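Type III chaperone protein ShcA (Pseudomonas syringae pv. tomato, PDB 4G6T) probably binds a type III effector as a chaperone of the CesT family and keeps it competent for secretion from the bacterium. Local coordinates at residues 32-37 and 42-47; 11-16 and 23-28; 82-87 and 119-124. All coordinates share one frame; numbering follows the deposited sequence.

Contact 1. Residues 32-37 and 42-47; sequences TCNMII and ALTLSC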
ATOM      1  N   THR A  32      -2.671  -6.962   4.329  1.00 22.28           N
ATOM      2  CA  THR A  32      -2.395  -5.565   4.033  1.00 21.79           C
ATOM      3  C   THR A  32      -1.389  -4.954   4.964  1.00 22.64           C
ATOM      4  O   THR A  32      -1.222  -5.395   6.124  1.00 24.35           O
ATOM      5  CB  THR A  32      -3.656  -4.734   4.013  1.00 25.52           C
ATOM      6  OG1 THR A  32      -4.174  -4.547   5.340  1.00 31.22           O
ATOM      7  CG2 THR A  32      -4.716  -5.404   3.133  1.00 26.69           C
ATOM      8  N   CYS A  33      -0.664  -4.001   4.428  1.00 20.87           N
ATOM      9  CA  CYS A  33       0.356  -3.252   5.173  1.00 19.82           C
ATOM     10  C   CYS A  33       0.060  -1.778   4.968  1.00 20.51           C
ATOM     11  O   CYS A  33       0.389  -1.245   3.913  1.00 20.65           O
ATOM     12  CB  CYS A  33       1.772  -3.555   4.683  1.00 20.55           C
ATOM     13  SG  CYS A  33       3.041  -2.628   5.626  1.00 23.54           S
ATOM     14  N   ASN A  34      -0.498  -1.095   5.984  1.00 19.90           N
ATOM     15  CA  ASN A  34      -0.828   0.324   5.934  1.00 21.05           C
ATOM     16  C   ASN A  34       0.336   1.138   6.340  1.00 21.14           C
ATOM     17  O   ASN A  34       1.003   0.788   7.363  1.00 21.39           O
ATOM     18  CB  ASN A  34      -1.974   0.634   6.885  1.00 21.31           C
ATOM     19  CG  ASN A  34      -3.262  -0.019   6.526  1.00 25.33           C
ATOM     20  OD1 ASN A  34      -3.478  -0.394   5.366  1.00 26.44           O
ATOM     21  ND2 ASN A  34      -4.148  -0.161   7.498  1.00 27.77           N
ATOM     22  N   MET A  35       0.606   2.215   5.633  1.00 20.22           N
ATOM     23  CA  MET A  35       1.753   3.042   5.850  1.00 20.05           C
ATOM     24  C   MET A  35       1.355   4.522   5.712  1.00 22.00           C
ATOM     25  O   MET A  35       0.423   4.887   4.984  1.00 21.12           O
ATOM     26  CB  MET A  35       2.824   2.787   4.818  1.00 24.84           C
ATOM     27  CG  MET A  35       3.452   1.418   4.882  1.00 25.97           C
ATOM     28  SD  MET A  35       4.471   1.202   3.378  1.00 30.36           S
ATOM     29  CE  MET A  35       3.156   0.683   2.275  1.00 33.67           C
ATOM     30  N   ILE A  36       2.052   5.396   6.467  1.00 21.45           N
ATOM     31  CA  ILE A  36       2.011   6.822   6.242  1.00 20.06           C
ATOM     32  C   ILE A  36       3.349   7.297   5.756  1.00 21.35           C
ATOM     33  O   ILE A  36       4.379   6.947   6.338  1.00 22.35           O
ATOM     34  CB  ILE A  36       1.552   7.625   7.484  1.00 21.24           C
ATOM     35  CG1 ILE A  36       0.117   7.263   7.875  1.00 23.50           C
ATOM     36  CG2 ILE A  36       1.741   9.140   7.243  1.00 24.58           C
ATOM     37  CD1 ILE A  36      -0.359   7.702   9.250  1.00 26.38           C
ATOM     38  N   ILE A  37       3.392   8.062   4.659  1.00 19.91           N
ATOM     39  CA  ILE A  37       4.587   8.530   4.019  1.00 21.28           C
ATOM     40  C   ILE A  37       4.684  10.017   4.201  1.00 23.63           C
ATOM     41  O   ILE A  37       3.767  10.755   3.905  1.00 21.30           O
ATOM     42  CB  ILE A  37       4.692   8.121   2.503  1.00 25.16           C
ATOM     43  CG1 ILE A  37       4.968   6.627   2.398  1.00 31.96           C
ATOM     44  CG2 ILE A  37       5.795   8.880   1.801  1.00 25.46           C
ATOM     45  CD1 ILE A  37       3.922   5.729   2.902  1.00 35.02           C
ATOM     46  N   ALA A  42      -1.341   8.580   2.710  1.00 20.53           N
ATOM     47  CA  ALA A  42      -1.793   7.303   3.148  1.00 18.47           C
ATOM     48  C   ALA A  42      -1.684   6.252   2.049  1.00 19.93           C
ATOM     49  O   ALA A  42      -2.262   6.482   0.993  1.00 19.63           O
ATOM     50  CB  ALA A  42      -3.212   7.375   3.683  1.00 20.79           C
ATOM     51  N   LEU A  43      -0.990   5.143   2.304  1.00 20.09           N
ATOM     52  CA  LEU A  43      -0.647   4.139   1.257  1.00 22.33           C
ATOM     53  C   LEU A  43      -0.850   2.784   1.899  1.00 24.52           C
ATOM     54  O   LEU A  43      -0.620   2.563   3.109  1.00 26.39           O
ATOM     55  CB  LEU A  43       0.758   4.328   0.713  1.00 24.69           C
ATOM     56  CG  LEU A  43       1.227   3.709  -0.623  1.00 35.56           C
ATOM     57  CD1 LEU A  43       2.244   4.584  -1.331  1.00 32.92           C
ATOM     58  CD2 LEU A  43       1.822   2.323  -0.394  1.00 37.68           C
ATOM     59  N   THR A  44      -1.327   1.821   1.132  1.00 21.24           N
ATOM     60  CA  THR A  44      -1.470   0.463   1.605  1.00 21.88           C
ATOM     61  C   THR A  44      -0.901  -0.484   0.590  1.00 21.15           C
ATOM     62  O   THR A  44      -1.089  -0.291  -0.621  1.00 22.09           O
ATOM     63  CB  THR A  44      -2.873   0.017   1.983  1.00 26.00           C
ATOM     64  OG1 THR A  44      -3.439   0.993   2.896  1.00 31.04           O
ATOM     65  CG2 THR A  44      -2.707  -1.288   2.749  1.00 25.87           C
ATOM     66  N   LEU A  45      -0.154  -1.472   1.039  1.00 19.86           N
ATOM     67  CA  LEU A  45       0.218  -2.606   0.178  1.00 20.66           C
ATOM     68  C   LEU A  45      -0.692  -3.768   0.500  1.00 22.02           C
ATOM     69  O   LEU A  45      -0.876  -4.128   1.686  1.00 22.49           O
ATOM     70  CB  LEU A  45       1.634  -3.022   0.438  1.00 21.55           C
ATOM     71  CG  LEU A  45       2.779  -2.096   0.180  1.00 22.59           C
ATOM     72  CD1 LEU A  45       4.118  -2.716   0.534  1.00 25.02           C
ATOM     73  CD2 LEU A  45       2.781  -1.576  -1.251  1.00 25.91           C
ATOM     74  N   SER A  46      -1.290  -4.394  -0.521  1.00 18.95           N
ATOM     75  CA  SER A  46      -2.297  -5.410  -0.331  1.00 20.14           C
ATOM     76  C   SER A  46      -1.953  -6.634  -1.177  1.00 21.46           C
ATOM     77  O   SER A  46      -1.729  -6.484  -2.390  1.00 21.21           O
ATOM     78  CB  SER A  46      -3.682  -4.897  -0.706  1.00 23.29           C
ATOM     79  OG  SER A  46      -4.755  -5.772  -0.393  1.00 30.24           O
ATOM     80  N   CYS A  47      -1.932  -7.820  -0.546  1.00 21.48           N
ATOM     81  CA  CYS A  47      -1.550  -9.014  -1.260  1.00 20.99           C
ATOM     82  C   CYS A  47      -2.774  -9.665  -1.876  1.00 22.76           C
ATOM     83  O   CYS A  47      -3.693 -10.053  -1.162  1.00 25.45           O
ATOM     84  CB  CYS A  47      -0.954 -10.037  -0.265  1.00 21.13           C
ATOM     85  SG  CYS A  47       0.582  -9.493   0.445  1.00 22.92           S
TER

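Contact 2. Residues 11-16 and 23-28; sequences TLLDDF and QPLVFD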
ATOM      1  N   THR A  11       8.317 -12.076   2.303  1.00 21.02           N
ATOM      2  CA  THR A  11       9.744 -12.073   2.100  1.00 22.56           C
ATOM      3  C   THR A  11      10.254 -10.805   1.413  1.00 22.06           C
ATOM      4  O   THR A  11      11.293 -10.220   1.744  1.00 23.27           O
ATOM      5  CB  THR A  11      10.191 -13.350   1.349  1.00 24.27           C
ATOM      6  OG1 THR A  11       9.638 -14.452   2.075  1.00 27.33           O
ATOM      7  CG2 THR A  11      11.699 -13.408   1.255  1.00 23.66           C
ATOM      8  N   LEU A  12       9.492 -10.377   0.407  1.00 21.62           N
ATOM      9  CA  LEU A  12       9.814  -9.156  -0.303  1.00 22.07           C
ATOM     10  C   LEU A  12       9.731  -7.970   0.655  1.00 21.13           C
ATOM     11  O   LEU A  12      10.602  -7.098   0.626  1.00 22.59           O
ATOM     12  CB  LEU A  12       8.856  -8.938  -1.479  1.00 21.58           C
ATOM     13  CG  LEU A  12       8.990  -7.591  -2.185  1.00 23.53           C
ATOM     14  CD1 LEU A  12      10.323  -7.448  -2.832  1.00 25.23           C
ATOM     15  CD2 LEU A  12       7.820  -7.511  -3.173  1.00 24.68           C
ATOM     16  N   LEU A  13       8.637  -7.917   1.391  1.00 20.70           N
ATOM     17  CA  LEU A  13       8.419  -6.842   2.356  1.00 22.55           C
ATOM     18  C   LEU A  13       9.521  -6.766   3.401  1.00 22.61           C
ATOM     19  O   LEU A  13       9.997  -5.650   3.709  1.00 23.15           O
ATOM     20  CB  LEU A  13       7.055  -6.886   2.956  1.00 22.81           C
ATOM     21  CG  LEU A  13       6.635  -5.674   3.812  1.00 23.53           C
ATOM     22  CD1 LEU A  13       6.641  -4.419   2.956  1.00 25.81           C
ATOM     23  CD2 LEU A  13       5.262  -5.925   4.402  1.00 28.52           C
ATOM     24  N   ASP A  14       9.974  -7.958   3.849  1.00 22.84           N
ATOM     25  CA  ASP A  14      11.164  -7.975   4.731  1.00 23.23           C
ATOM     26  C   ASP A  14      12.420  -7.438   4.102  1.00 23.43           C
ATOM     27  O   ASP A  14      13.172  -6.700   4.750  1.00 24.99           O
ATOM     28  CB  ASP A  14      11.431  -9.407   5.174  1.00 23.46           C
ATOM     29  CG  ASP A  14      10.362  -9.963   6.102  1.00 27.54           C
ATOM     30  OD1 ASP A  14       9.475  -9.218   6.610  1.00 29.32           O
ATOM     31  OD2 ASP A  14      10.343 -11.247   6.275  1.00 28.88           O
ATOM     32  N   ASP A  15      12.683  -7.776   2.873  1.00 22.93           N
ATOM     33  CA  ASP A  15      13.841  -7.272   2.137  1.00 23.64           C
ATOM     34  C   ASP A  15      13.738  -5.757   1.889  1.00 23.86           C
ATOM     35  O   ASP A  15      14.741  -5.055   1.924  1.00 26.99           O
ATOM     36  CB  ASP A  15      14.037  -7.996   0.804  1.00 26.06           C
ATOM     37  CG  ASP A  15      14.629  -9.412   0.978  1.00 30.66           C
ATOM     38  OD1 ASP A  15      14.956  -9.744   2.126  1.00 33.47           O
ATOM     39  OD2 ASP A  15      14.803 -10.142  -0.022  1.00 34.14           O
ATOM     40  N   PHE A  16      12.518  -5.300   1.616  1.00 23.45           N
ATOM     41  CA  PHE A  16      12.255  -3.856   1.423  1.00 25.49           C
ATOM     42  C   PHE A  16      12.541  -3.090   2.708  1.00 25.93           C
ATOM     43  O   PHE A  16      13.259  -2.087   2.677  1.00 25.55           O
ATOM     44  CB  PHE A  16      10.798  -3.727   0.961  1.00 25.00           C
ATOM     45  CG  PHE A  16      10.265  -2.316   0.840  1.00 26.98           C
ATOM     46  CD1 PHE A  16      10.540  -1.581  -0.281  1.00 27.75           C
ATOM     47  CD2 PHE A  16       9.393  -1.825   1.788  1.00 32.18           C
ATOM     48  CE1 PHE A  16       9.994  -0.309  -0.446  1.00 30.50           C
ATOM     49  CE2 PHE A  16       8.850  -0.543   1.649  1.00 35.36           C
ATOM     50  CZ  PHE A  16       9.171   0.198   0.531  1.00 31.88           C
ATOM     51  N   GLN A  23      12.588  -0.973  11.171  1.00 31.09           N
ATOM     52  CA  GLN A  23      11.893  -2.023  11.816  1.00 31.84           C
ATOM     53  C   GLN A  23      10.998  -2.698  10.767  1.00 33.30           C
ATOM     54  O   GLN A  23      10.345  -1.990  10.038  1.00 29.88           O
ATOM     55  CB  GLN A  23      11.004  -1.376  12.846  1.00 40.14           C
ATOM     56  CG  GLN A  23      10.061  -2.293  13.550  1.00 44.80           C
ATOM     57  CD  GLN A  23       9.163  -1.505  14.480  1.00 51.03           C
ATOM     58  OE1 GLN A  23       9.588  -0.510  15.090  1.00 56.90           O
ATOM     59  NE2 GLN A  23       7.908  -1.925  14.578  1.00 54.91           N
ATOM     60  N   PRO A  24      10.913  -4.033  10.728  1.00 31.14           N
ATOM     61  CA  PRO A  24      10.197  -4.644   9.600  1.00 29.53           C
ATOM     62  C   PRO A  24       8.724  -4.256   9.491  1.00 29.54           C
ATOM     63  O   PRO A  24       7.964  -4.235  10.456  1.00 28.48           O
ATOM     64  CB  PRO A  24      10.358  -6.148   9.856  1.00 34.09           C
ATOM     65  CG  PRO A  24      11.622  -6.207  10.667  1.00 33.28           C
ATOM     66  CD  PRO A  24      11.459  -5.067  11.613  1.00 34.93           C
ATOM     67  N   LEU A  25       8.326  -3.887   8.275  1.00 27.28           N
ATOM     68  CA  LEU A  25       6.922  -3.744   8.001  1.00 25.60           C
ATOM     69  C   LEU A  25       6.301  -5.129   7.942  1.00 25.92           C
ATOM     70  O   LEU A  25       6.994  -6.074   7.554  1.00 28.36           O
ATOM     71  CB  LEU A  25       6.731  -3.041   6.661  1.00 26.53           C
ATOM     72  CG  LEU A  25       7.190  -1.582   6.634  1.00 24.93           C
ATOM     73  CD1 LEU A  25       7.562  -1.115   5.236  1.00 27.60           C
ATOM     74  CD2 LEU A  25       6.148  -0.718   7.346  1.00 25.98           C
ATOM     75  N   VAL A  26       5.026  -5.206   8.262  1.00 22.92           N
ATOM     76  CA  VAL A  26       4.313  -6.483   8.300  1.00 25.46           C
ATOM     77  C   VAL A  26       2.984  -6.432   7.577  1.00 24.00           C
ATOM     78  O   VAL A  26       2.284  -5.419   7.534  1.00 24.24           O
ATOM     79  CB  VAL A  26       4.107  -7.032   9.718  1.00 27.27           C
ATOM     80  CG1 VAL A  26       5.454  -7.060  10.458  1.00 31.78           C
ATOM     81  CG2 VAL A  26       3.087  -6.236  10.458  1.00 28.18           C
ATOM     82  N   PHE A  27       2.609  -7.557   6.992  1.00 24.54           N
ATOM     83  CA  PHE A  27       1.247  -7.679   6.529  1.00 24.04           C
ATOM     84  C   PHE A  27       0.357  -8.140   7.668  1.00 24.27           C
ATOM     85  O   PHE A  27       0.699  -9.115   8.376  1.00 27.14           O
ATOM     86  CB  PHE A  27       1.155  -8.719   5.373  1.00 23.87           C
ATOM     87  CG  PHE A  27       1.763  -8.242   4.098  1.00 22.28           C
ATOM     88  CD1 PHE A  27       1.167  -7.200   3.392  1.00 22.97           C
ATOM     89  CD2 PHE A  27       2.905  -8.813   3.557  1.00 21.82           C
ATOM     90  CE1 PHE A  27       1.762  -6.697   2.258  1.00 21.35           C
ATOM     91  CE2 PHE A  27       3.500  -8.302   2.410  1.00 21.40           C
ATOM     92  CZ  PHE A  27       2.885  -7.290   1.735  1.00 20.10           C
ATOM     93  N   ASP A  28      -0.788  -7.502   7.867  1.00 23.12           N
ATOM     94  CA  ASP A  28      -1.750  -7.975   8.836  1.00 23.79           C
ATOM     95  C   ASP A  28      -2.534  -9.223   8.383  1.00 25.95           C
ATOM     96  O   ASP A  28      -2.213  -9.843   7.367  1.00 24.78           O
ATOM     97  CB  ASP A  28      -2.661  -6.800   9.243  1.00 26.60           C
ATOM     98  CG  ASP A  28      -3.605  -6.302   8.119  1.00 26.73           C
ATOM     99  OD1 ASP A  28      -3.833  -7.010   7.148  1.00 25.39           O
ATOM    100  OD2 ASP A  28      -4.195  -5.187   8.310  1.00 32.84           O
TER
HETATM  101  O   HOH W   1       6.775  -8.535   6.122  1.00 37.95           O

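Contact 3. Residues 82-87 and 119-124; sequences AGPGLG and LEWMRG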
ATOM      1  N   ALA A  82       1.288   2.473 -18.395  1.00 20.42           N
ATOM      2  CA  ALA A  82       1.415   1.417 -17.384  1.00 19.51           C
ATOM      3  C   ALA A  82       1.660   1.995 -16.001  1.00 22.66           C
ATOM      4  O   ALA A  82       2.000   1.254 -15.088  1.00 23.70           O
ATOM      5  CB  ALA A  82       2.546   0.442 -17.731  1.00 21.16           C
ATOM      6  N   GLY A  83       1.428   3.271 -15.875  1.00 20.83           N
ATOM      7  CA  GLY A  83       1.488   3.951 -14.570  1.00 19.63           C
ATOM      8  C   GLY A  83       0.267   3.804 -13.756  1.00 18.23           C
ATOM      9  O   GLY A  83      -0.623   3.022 -14.013  1.00 18.75           O
ATOM     10  N   PRO A  84       0.227   4.510 -12.593  1.00 18.35           N
ATOM     11  CA  PRO A  84      -0.893   4.362 -11.721  1.00 17.62           C
ATOM     12  C   PRO A  84      -2.244   4.791 -12.241  1.00 17.40           C
ATOM     13  O   PRO A  84      -2.288   5.616 -13.166  1.00 19.28           O
ATOM     14  CB  PRO A  84      -0.565   5.307 -10.517  1.00 20.89           C
ATOM     15  CG  PRO A  84       0.738   5.829 -10.787  1.00 21.15           C
ATOM     16  CD  PRO A  84       1.284   5.410 -12.118  1.00 20.15           C
ATOM     17  N   GLY A  85      -3.271   4.256 -11.701  1.00 18.30           N
ATOM     18  CA  GLY A  85      -4.631   4.565 -12.074  1.00 20.07           C
ATOM     19  C   GLY A  85      -5.316   5.337 -10.979  1.00 22.12           C
ATOM     20  O   GLY A  85      -4.707   5.652  -9.923  1.00 20.18           O
ATOM     21  N   LEU A  86      -6.579   5.613 -11.206  1.00 20.34           N
ATOM     22  CA  LEU A  86      -7.462   6.158 -10.182  1.00 22.28           C
ATOM     23  C   LEU A  86      -8.902   5.732 -10.421  1.00 23.53           C
ATOM     24  O   LEU A  86      -9.320   5.315 -11.555  1.00 23.60           O
ATOM     25  CB  LEU A  86      -7.304   7.671 -10.116  1.00 24.63           C
ATOM     26  CG  LEU A  86      -7.878   8.580 -11.192  1.00 26.20           C
ATOM     27  CD1 LEU A  86      -9.424   8.646 -11.092  1.00 26.41           C
ATOM     28  CD2 LEU A  86      -7.274  10.000 -11.178  1.00 26.69           C
ATOM     29  N   GLY A  87      -9.696   5.806  -9.381  1.00 22.71           N
ATOM     30  CA  GLY A  87     -11.094   5.538  -9.443  1.00 22.61           C
ATOM     31  C   GLY A  87     -11.774   5.928  -8.150  1.00 25.03           C
ATOM     32  O   GLY A  87     -11.108   6.244  -7.162  1.00 25.22           O
ATOM     33  N   LEU A 119       3.269   7.807  -5.397  1.00 19.18           N
ATOM     34  CA  LEU A 119       3.294   8.987  -4.549  1.00 19.26           C
ATOM     35  C   LEU A 119       3.304  10.244  -5.357  1.00 18.85           C
ATOM     36  O   LEU A 119       2.610  11.210  -4.942  1.00 21.11           O
ATOM     37  CB  LEU A 119       4.501   8.921  -3.581  1.00 21.31           C
ATOM     38  CG  LEU A 119       4.308   7.872  -2.483  1.00 21.60           C
ATOM     39  CD1 LEU A 119       5.675   7.444  -1.889  1.00 23.26           C
ATOM     40  CD2 LEU A 119       3.317   8.207  -1.396  1.00 23.85           C
ATOM     41  N   GLU A 120       4.115  10.293  -6.391  1.00 19.54           N
ATOM     42  CA  GLU A 120       4.186  11.525  -7.197  1.00 21.20           C
ATOM     43  C   GLU A 120       2.858  11.754  -7.945  1.00 22.16           C
ATOM     44  O   GLU A 120       2.421  12.924  -8.108  1.00 23.00           O
ATOM     45  CB  GLU A 120       5.382  11.569  -8.042  1.00 24.18           C
ATOM     46  CG  GLU A 120       6.731  11.611  -7.232  1.00 24.87           C
ATOM     47  CD  GLU A 120       6.708  12.589  -6.028  1.00 27.06           C
ATOM     48  OE1 GLU A 120       6.517  13.801  -6.252  1.00 26.39           O
ATOM     49  OE2 GLU A 120       6.778  12.177  -4.853  1.00 27.98           O
ATOM     50  N   TRP A 121       2.188  10.696  -8.380  1.00 19.46           N
ATOM     51  CA  TRP A 121       0.838  10.777  -8.954  1.00 19.34           C
ATOM     52  C   TRP A 121      -0.144  11.345  -7.979  1.00 21.31           C
ATOM     53  O   TRP A 121      -0.903  12.289  -8.297  1.00 20.94           O
ATOM     54  CB  TRP A 121       0.445   9.346  -9.416  1.00 18.58           C
ATOM     55  CG  TRP A 121      -0.955   9.060  -9.890  1.00 19.78           C
ATOM     56  CD1 TRP A 121      -1.943   8.343  -9.252  1.00 21.72           C
ATOM     57  CD2 TRP A 121      -1.510   9.377 -11.189  1.00 21.52           C
ATOM     58  NE1 TRP A 121      -3.029   8.166 -10.094  1.00 21.90           N
ATOM     59  CE2 TRP A 121      -2.777   8.763 -11.253  1.00 21.24           C
ATOM     60  CE3 TRP A 121      -1.006  10.040 -12.292  1.00 23.41           C
ATOM     61  CZ2 TRP A 121      -3.587   8.884 -12.411  1.00 19.05           C
ATOM     62  CZ3 TRP A 121      -1.811  10.160 -13.421  1.00 23.24           C
ATOM     63  CH2 TRP A 121      -3.081   9.613 -13.429  1.00 21.63           C
ATOM     64  N   MET A 122      -0.143  10.857  -6.734  1.00 19.61           N
ATOM     65  CA  MET A 122      -0.956  11.382  -5.636  1.00 20.48           C
ATOM     66  C   MET A 122      -0.648  12.860  -5.422  1.00 21.01           C
ATOM     67  O   MET A 122      -1.566  13.654  -5.263  1.00 20.05           O
ATOM     68  CB  MET A 122      -0.685  10.549  -4.391  1.00 19.14           C
ATOM     69  CG  MET A 122      -1.293   9.151  -4.516  1.00 19.80           C
ATOM     70  SD  MET A 122      -0.647   7.973  -3.334  1.00 20.95           S
ATOM     71  CE  MET A 122      -1.353   8.683  -1.791  1.00 22.24           C
ATOM     72  N   ARG A 123       0.613  13.197  -5.425  1.00 20.49           N
ATOM     73  CA  ARG A 123       1.024  14.595  -5.168  1.00 20.69           C
ATOM     74  C   ARG A 123       0.418  15.481  -6.254  1.00 23.96           C
ATOM     75  O   ARG A 123      -0.162  16.534  -5.940  1.00 24.12           O
ATOM     76  CB  ARG A 123       2.525  14.724  -5.112  1.00 21.88           C
ATOM     77  CG  ARG A 123       2.966  16.121  -4.685  1.00 22.74           C
ATOM     78  CD  ARG A 123       4.462  16.331  -4.712  1.00 23.36           C
ATOM     79  NE  ARG A 123       5.186  15.200  -4.151  1.00 24.18           N
ATOM     80  CZ  ARG A 123       5.316  14.891  -2.860  1.00 25.29           C
ATOM     81  NH1 ARG A 123       4.760  15.612  -1.890  1.00 25.92           N
ATOM     82  NH2 ARG A 123       5.995  13.802  -2.541  1.00 25.32           N
ATOM     83  N   GLY A 124       0.534  15.046  -7.494  1.00 22.27           N
ATOM     84  CA  GLY A 124       0.025  15.866  -8.632  1.00 23.23           C
ATOM     85  C   GLY A 124      -1.442  16.088  -8.500  1.00 25.59           C
ATOM     86  O   GLY A 124      -1.958  17.234  -8.701  1.00 26.17           O
TER

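Contact 1. Residues 32-37 and 42-47
The sulfur-borne methyl of M35, CE, wedges between two leucines of the neighbouring strand: it lies 3.4 Å from CD2 of L43, tighter than ordinary van der Waals contact, and 3.5 Å from CG of L45. The chain of M35 runs alongside L43, pointing the same way, and then bends at its last torsion (chi3 -83°), which turns CE across the strand to L45. CD1 of I37 comes obliquely to CB of L43, and the CB atoms of C33 and L45 meet at 4.3 Å. T32, N34, T44 and S46 point to the other face. There CG2 of T32 reaches OG of S46 at 3.5 Å, while the hydroxyl of T44 donates to OD1 of N34, a bond to be taken with caution because that oxygen sits too close to CG2 of T44. The backbone carrying them is an antiparallel hairpin, 32-37 leading into 41-48, with C33-L45 and M35-L43 as hydrogen-bonded pairs. Each pair is closed twice: C33 N to L45 O at 2.8 Å is answered by L45 N to C33 O at 2.9 Å, and M35 N to L43 O by L43 N to M35 O. CA of T32 adds a C-H contact to L45 O. One layer out, helix 108-127 covers the leucine face, with L118 and L119 on L43 and L111 on L45, and L13 of helix 8-19 also touches L45. Strand 53-59 pairs with the far edge of 41-48, whereas the outer edge of 32-37, at M35, I36 and I37, pairs antiparallel with a strand from the chain of another protein.

Contact 2. Residues 11-16 and 23-28
This is a helix-to-loop packing contact, mainly apolar with one water bridging the polar atoms, where L13, D14 and F16 of helix 8-19 meet the connection that leads from that helix to strand 32-37. L13 does most of the work. Its CG is anti to the backbone N (chi1 -170°), which sends the branched end off the helix between L25 and F27. One methyl, CD2, sits over a face of the F27 ring as a CH-pi contact, 3.8 Å from the ring centroid and 18° off the normal, displaced toward the CE2 rim. CG of L13 meanwhile rests 3.9 Å from CB of L25, the two leucines crossing at about a right angle. F16, three residues after L13, offers its edge rather than its face: CD1 of L25 lies near the ring plane, 3.9 Å from CE2 of F16. Behind this layer F16 packs on L111 and M115 of helix 108-127, and F27 on L45 and C47 of strand 41-48. Polar groups meet through one water, which donates to OD1 of D14 at 2.8 Å and to O of L25 at 2.9 Å. The second carboxylate oxygen of D14 is taken by a salt bridge to K10, and the amide of L25 is bound by OG of S17 from the same helix. The backbone of L25 is thus bound to the helix directly at N and through a water at O; that water lets two acceptors, D14 OD1 and L25 O, face each other through the protons it supplies.

Contact 3. Residues 82-87 and 119-124
P84 comes first, lying over a face of the W121 indole. Its CB stands 3.7 Å from the centroid of the five-membered ring, 18° off the normal, in a CH-pi contact, and its CG reaches back to CB of W121. Farther along the same face lies O of P84, 3.6 Å from CZ2 of W121 and toward the ring's rim; that oxygen accepts a hydrogen bond from N77. G85, where strand 85-88 begins and pairs by backbone with Y98 of strand 95-102, turns its carbonyl to the indole nitrogen. The bond from W121 NE1 to G85 O is 3.0 Å long but bent, 141° at the hydrogen, and the donor stands above the carbonyl plane rather than on a lone pair. L86 follows, its CD2 4.0 Å from CZ2 of W121 and its side chain crossing the indole at about a right angle. With chi1 at 172° the indole stretches out from helix 108-127 toward this edge strand; W125, a turn later, meets it edge-to-face. One face of the indole thus takes both carbons and carbonyl oxygen of P84, and its N-H has a backbone acceptor, though the bent geometry suggests that ring packing sets its position as much as the bond does.

How the contacts relate
Contacts 1 and 2 adjoin, their centres 11 Å apart: the F27 ring of contact 2 also reaches the hairpin, with its CZ 3.4 Å from SG of C47. Contact 3 joins the same antiparallel sheet at its opposite outer strand, 85-88, about 15 Å from contact 1 between centres. Helix 108-127 links these two, since CD2 of L119 meets CD1 of L43 at 3.8 Å and CE of M122 meets O of A42 at 3.7 Å. Contacts 2 and 3 stay separate, with centres about 23 Å apart and nearest atoms about 8 Å. Segments of all three contacts touch the chain of another protein, consistent with a chaperone's binding surface.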